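Local coordinates for protein PaaA (Enterobacter agglomerans, PDB 5FF5) that takes part in making the bicyclic core of the peptide antibiotic pantocin A and probably acts as an adenylating enzyme of the ThiF/E1 family, at residues D264-N276 with P350-Q362. Numbering follows the deposited sequence.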
loop_
_atom_site.group_PDB
_atom_site.type_symbol
_atom_site.label_atom_id
_atom_site.label_comp_id
_atom_site.label_asym_id
_atom_site.label_seq_id
_atom_site.Cartn_x
_atom_site.Cartn_y
_atom_site.Cartn_z
ATOM N N ASP A 264 -12.382 -2.526 9.466
ATOM C CA ASP A 264 -12.648 -3.786 8.817
ATOM C C ASP A 264 -12.686 -3.636 7.299
ATOM O O ASP A 264 -12.580 -2.533 6.760
ATOM C CB ASP A 264 -13.960 -4.340 9.341
ATOM C CG ASP A 264 -15.057 -3.299 9.340
ATOM O OD1 ASP A 264 -15.293 -2.676 8.287
ATOM O OD2 ASP A 264 -15.663 -3.077 10.407
ATOM N N PRO A 265 -12.812 -4.758 6.599
ATOM C CA PRO A 265 -13.018 -4.734 5.152
ATOM C C PRO A 265 -14.039 -3.702 4.677
ATOM O O PRO A 265 -14.064 -3.462 3.475
ATOM C CB PRO A 265 -13.496 -6.154 4.866
ATOM C CG PRO A 265 -12.685 -6.973 5.850
ATOM C CD PRO A 265 -12.560 -6.119 7.099
ATOM N N LEU A 266 -14.879 -3.152 5.557
ATOM C CA LEU A 266 -15.900 -2.167 5.161
ATOM C C LEU A 266 -15.498 -0.684 5.349
ATOM O O LEU A 266 -15.698 0.133 4.450
ATOM C CB LEU A 266 -17.202 -2.461 5.909
ATOM C CG LEU A 266 -17.936 -3.757 5.508
ATOM C CD1 LEU A 266 -19.217 -3.920 6.299
ATOM C CD2 LEU A 266 -18.258 -3.805 4.011
ATOM N N GLU A 267 -14.908 -0.341 6.491
ATOM C CA GLU A 267 -14.367 1.009 6.695
ATOM C C GLU A 267 -13.132 0.948 7.587
ATOM O O GLU A 267 -13.064 0.146 8.513
ATOM C CB GLU A 267 -15.371 1.958 7.358
ATOM C CG GLU A 267 -15.539 1.650 8.831
ATOM C CD GLU A 267 -16.078 2.812 9.630
ATOM O OE1 GLU A 267 -16.417 3.844 9.014
ATOM O OE2 GLU A 267 -16.120 2.698 10.881
ATOM N N ILE A 268 -12.164 1.810 7.317
ATOM C CA ILE A 268 -10.903 1.776 8.022
ATOM C C ILE A 268 -10.747 3.072 8.766
ATOM O O ILE A 268 -11.274 4.098 8.325
ATOM C CB ILE A 268 -9.714 1.630 7.063
ATOM C CG1 ILE A 268 -9.714 2.814 6.098
ATOM C CG2 ILE A 268 -9.789 0.342 6.269
ATOM C CD1 ILE A 268 -8.495 2.865 5.218
ATOM N N SER A 269 -9.997 3.045 9.863
ATOM C CA SER A 269 -9.679 4.276 10.565
ATOM C C SER A 269 -8.195 4.205 10.932
ATOM O O SER A 269 -7.663 3.123 11.148
ATOM C CB SER A 269 -10.571 4.467 11.795
ATOM O OG SER A 269 -10.155 3.654 12.878
ATOM N N VAL A 270 -7.502 5.339 10.903
ATOM C CA VAL A 270 -6.106 5.357 11.309
ATOM C C VAL A 270 -5.717 6.577 12.144
ATOM O O VAL A 270 -5.975 7.721 11.760
ATOM C CB VAL A 270 -5.160 5.225 10.105
ATOM C CG1 VAL A 270 -3.718 5.434 10.537
ATOM C CG2 VAL A 270 -5.316 3.863 9.475
ATOM N N GLY A 271 -5.153 6.323 13.320
ATOM C CA GLY A 271 -4.839 7.387 14.247
ATOM C C GLY A 271 -5.930 7.479 15.275
ATOM O O GLY A 271 -6.886 6.696 15.248
ATOM N N PRO A 272 -5.821 8.465 16.166
ATOM C CA PRO A 272 -4.838 9.552 16.122
ATOM C C PRO A 272 -3.425 9.157 16.515
ATOM O O PRO A 272 -3.229 8.106 17.118
ATOM C CB PRO A 272 -5.397 10.553 17.132
ATOM C CG PRO A 272 -6.103 9.709 18.120
ATOM C CD PRO A 272 -6.696 8.565 17.347
ATOM N N ILE A 273 -2.457 10.000 16.159
ATOM C CA ILE A 273 -1.110 9.886 16.697
ATOM C C ILE A 273 -1.015 10.725 17.953
ATOM O O ILE A 273 -1.436 11.880 17.952
ATOM C CB ILE A 273 -0.044 10.390 15.731
ATOM C CG1 ILE A 273 -0.077 9.603 14.424
ATOM C CG2 ILE A 273 1.334 10.338 16.393
ATOM C CD1 ILE A 273 0.698 10.283 13.307
ATOM N N TYR A 274 -0.416 10.166 19.005
ATOM C CA TYR A 274 -0.167 10.908 20.238
ATOM C C TYR A 274 1.323 11.208 20.373
ATOM O O TYR A 274 2.143 10.310 20.492
ATOM C CB TYR A 274 -0.645 10.125 21.452
ATOM C CG TYR A 274 -2.116 9.782 21.487
ATOM C CD1 TYR A 274 -3.031 10.609 22.122
ATOM C CD2 TYR A 274 -2.579 8.617 20.915
ATOM C CE1 TYR A 274 -4.368 10.293 22.169
ATOM C CE2 TYR A 274 -3.913 8.278 20.969
ATOM C CZ TYR A 274 -4.811 9.121 21.593
ATOM O OH TYR A 274 -6.150 8.768 21.632
ATOM N N LEU A 275 1.692 12.471 20.309
ATOM C CA LEU A 275 3.102 12.795 20.345
ATOM C C LEU A 275 3.704 12.573 21.716
ATOM O O LEU A 275 4.880 12.225 21.828
ATOM C CB LEU A 275 3.309 14.229 19.885
ATOM C CG LEU A 275 3.451 14.415 18.375
ATOM C CD1 LEU A 275 2.973 13.201 17.580
ATOM C CD2 LEU A 275 2.735 15.694 17.958
ATOM N N ASN A 276 2.894 12.781 22.752
ATOM C CA ASN A 276 3.330 12.601 24.135
ATOM C C ASN A 276 4.554 13.446 24.425
ATOM O O ASN A 276 5.501 12.988 25.070
ATOM C CB ASN A 276 3.634 11.127 24.401
ATOM C CG ASN A 276 2.400 10.296 24.454
ATOM O OD1 ASN A 276 1.317 10.812 24.680
ATOM N ND2 ASN A 276 2.529 9.025 24.129
ATOM N N PRO A 350 2.712 15.584 9.576
ATOM C CA PRO A 350 1.697 14.531 9.585
ATOM C C PRO A 350 0.333 15.055 9.943
ATOM O O PRO A 350 0.172 15.783 10.918
ATOM C CB PRO A 350 2.193 13.561 10.664
ATOM C CG PRO A 350 3.054 14.393 11.572
ATOM C CD PRO A 350 3.323 15.744 10.906
ATOM N N HIS A 351 -0.640 14.710 9.123
ATOM C CA HIS A 351 -2.010 15.072 9.385
ATOM C C HIS A 351 -2.553 14.492 10.698
ATOM O O HIS A 351 -3.137 15.219 11.512
ATOM C CB HIS A 351 -2.885 14.610 8.242
ATOM C CG HIS A 351 -4.135 15.403 8.099
ATOM N ND1 HIS A 351 -4.138 16.780 8.045
ATOM C CD2 HIS A 351 -5.428 15.016 8.024
ATOM C CE1 HIS A 351 -5.381 17.209 7.925
ATOM N NE2 HIS A 351 -6.183 16.158 7.915
ATOM N N LEU A 352 -2.342 13.193 10.905
ATOM C CA LEU A 352 -3.087 12.435 11.917
ATOM C C LEU A 352 -2.832 12.774 13.386
ATOM O O LEU A 352 -3.487 12.215 14.267
ATOM C CB LEU A 352 -2.815 10.949 11.721
ATOM C CG LEU A 352 -3.964 10.252 11.013
ATOM C CD1 LEU A 352 -4.385 11.113 9.854
ATOM C CD2 LEU A 352 -3.548 8.868 10.545
ATOM N N VAL A 353 -1.930 13.709 13.665
ATOM C CA VAL A 353 -1.714 14.111 15.048
ATOM C C VAL A 353 -3.020 14.673 15.596
ATOM O O VAL A 353 -3.526 15.690 15.126
ATOM C CB VAL A 353 -0.596 15.147 15.187
ATOM C CG1 VAL A 353 -0.577 15.685 16.597
ATOM C CG2 VAL A 353 0.748 14.520 14.851
ATOM N N GLY A 354 -3.593 13.976 16.564
ATOM C CA GLY A 354 -4.826 14.427 17.164
ATOM C C GLY A 354 -6.060 14.224 16.306
ATOM O O GLY A 354 -7.140 14.670 16.698
ATOM N N LYS A 355 -5.928 13.560 15.155
ATOM C CA LYS A 355 -7.098 13.292 14.303
ATOM C C LYS A 355 -7.305 11.816 13.903
ATOM O O LYS A 355 -6.361 11.038 13.828
ATOM C CB LYS A 355 -7.021 14.139 13.037
ATOM C CG LYS A 355 -6.958 15.628 13.268
ATOM C CD LYS A 355 -7.060 16.376 11.943
ATOM C CE LYS A 355 -6.839 17.855 12.162
ATOM N NZ LYS A 355 -5.444 18.134 12.600
ATOM N N LYS A 356 -8.545 11.434 13.617
ATOM C CA LYS A 356 -8.821 10.062 13.200
ATOM C C LYS A 356 -9.486 10.068 11.840
ATOM O O LYS A 356 -10.564 10.636 11.689
ATOM C CB LYS A 356 -9.713 9.369 14.233
ATOM C CG LYS A 356 -9.946 7.889 14.011
ATOM C CD LYS A 356 -10.824 7.309 15.103
ATOM C CE LYS A 356 -11.314 5.899 14.750
ATOM N NZ LYS A 356 -12.440 5.438 15.636
ATOM N N PHE A 357 -8.881 9.394 10.865
ATOM C CA PHE A 357 -9.353 9.432 9.475
ATOM C C PHE A 357 -10.133 8.163 9.174
ATOM O O PHE A 357 -9.648 7.063 9.417
ATOM C CB PHE A 357 -8.164 9.612 8.526
ATOM C CG PHE A 357 -8.525 9.577 7.077
ATOM C CD1 PHE A 357 -9.259 10.613 6.501
ATOM C CD2 PHE A 357 -8.112 8.525 6.272
ATOM C CE1 PHE A 357 -9.597 10.592 5.144
ATOM C CE2 PHE A 357 -8.441 8.491 4.911
ATOM C CZ PHE A 357 -9.187 9.530 4.345
ATOM N N ILE A 358 -11.368 8.327 8.711
ATOM C CA ILE A 358 -12.274 7.205 8.482
ATOM C C ILE A 358 -12.703 7.107 7.037
ATOM O O ILE A 358 -13.259 8.047 6.487
ATOM C CB ILE A 358 -13.535 7.319 9.361
ATOM C CG1 ILE A 358 -13.138 7.500 10.831
ATOM C CG2 ILE A 358 -14.407 6.093 9.205
ATOM C CD1 ILE A 358 -14.282 7.824 11.721
ATOM N N LEU A 359 -12.485 5.951 6.429
ATOM C CA LEU A 359 -12.763 5.797 5.016
ATOM C C LEU A 359 -13.549 4.531 4.730
ATOM O O LEU A 359 -13.076 3.432 5.005
ATOM C CB LEU A 359 -11.450 5.792 4.222
ATOM C CG LEU A 359 -11.601 5.327 2.773
ATOM C CD1 LEU A 359 -12.350 6.369 1.965
ATOM C CD2 LEU A 359 -10.251 4.999 2.144
ATOM N N SER A 360 -14.742 4.693 4.164
ATOM C CA SER A 360 -15.536 3.564 3.700
ATOM C C SER A 360 -14.844 2.955 2.500
ATOM O O SER A 360 -14.384 3.675 1.625
ATOM C CB SER A 360 -16.953 3.996 3.328
ATOM O OG SER A 360 -17.644 2.951 2.662
ATOM N N LEU A 361 -14.737 1.637 2.462
ATOM C CA LEU A 361 -14.176 0.985 1.291
ATOM C C LEU A 361 -15.280 0.572 0.352
ATOM O O LEU A 361 -15.054 -0.144 -0.618
ATOM C CB LEU A 361 -13.308 -0.200 1.694
ATOM C CG LEU A 361 -12.122 0.404 2.441
ATOM C CD1 LEU A 361 -11.061 -0.628 2.773
ATOM C CD2 LEU A 361 -11.540 1.512 1.573
ATOM N N GLN A 362 -16.488 1.011 0.662
ATOM C CA GLN A 362 -17.599 0.737 -0.216
ATOM C C GLN A 362 -17.854 1.884 -1.177
ATOM O O GLN A 362 -17.822 1.686 -2.402
ATOM C CB GLN A 362 -18.822 0.440 0.598
ATOM C CG GLN A 362 -18.662 -0.852 1.334
ATOM C CD GLN A 362 -19.864 -1.180 2.164
ATOM O OE1 GLN A 362 -20.772 -1.868 1.708
ATOM N NE2 GLN A 362 -19.884 -0.678 3.394
#
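Strands 267-274 and 355-360 run antiparallel, their axes 165° apart, and Ile268 with Leu359 and Val270 with Phe357 form hydrogen-bonded pairs. The Ile268 N to Leu359 O bond is 3.0 Å, and in the reciprocal bond Leu359 N lies in the plane of the Ile268 carbonyl; Phe357 N to Val270 O is weak. Beyond the cis peptide before Pro272, regular pairing gives way to a single bridge between Ile273 and Val353. There, at the type II turn Leu352-Lys355, Leu352 O accepts from two amides that reach it from opposite faces of its carbonyl plane: Lys355 N within the turn and Ile273 N across the contact, the latter at 3.1 Å and 51° out of that plane.

Ile268, Val270, Phe357 and Leu359 project from one face of the sheet. Ile268 and Leu359 lie side by side and point the same way, CG1 of Ile268 being 3.9 Å from CB of Leu359, whereas the side chains of Ile268 and Leu361 cross at about a right angle, Ile268 CG2 lying 3.8 Å from Leu361 CD1. Helix 326-345 packs on this face through Ile331 against Ile268 and through Met332 and Val336 against Val270. Near the turn, Ile273 CD1 reaches Leu352 CB at 3.9 Å, and the side chain of Leu275 crosses that of Val353 at about a right angle, Leu275 CD2 lying 3.6 Å from Val353 CG1.

The other face bears Glu267, Ser269 and Ile358. Lys356, with CG anti to the backbone N (chi1 -173°) and an extended chain, passes Gly271 O and lays its CE over Ser269. Ser269 OG is hydrogen-bonded to Gly262 O on the preceding strand.

Phe357 also meets Phe364 of the second subunit, placing this pairing near the dimer interface. The pair joins strand 258-263 to strand 366-370, the outermost within this chain, forming the antiparallel extension of a Rossmann-like sheet, consistent with the ThiF/E1 fold.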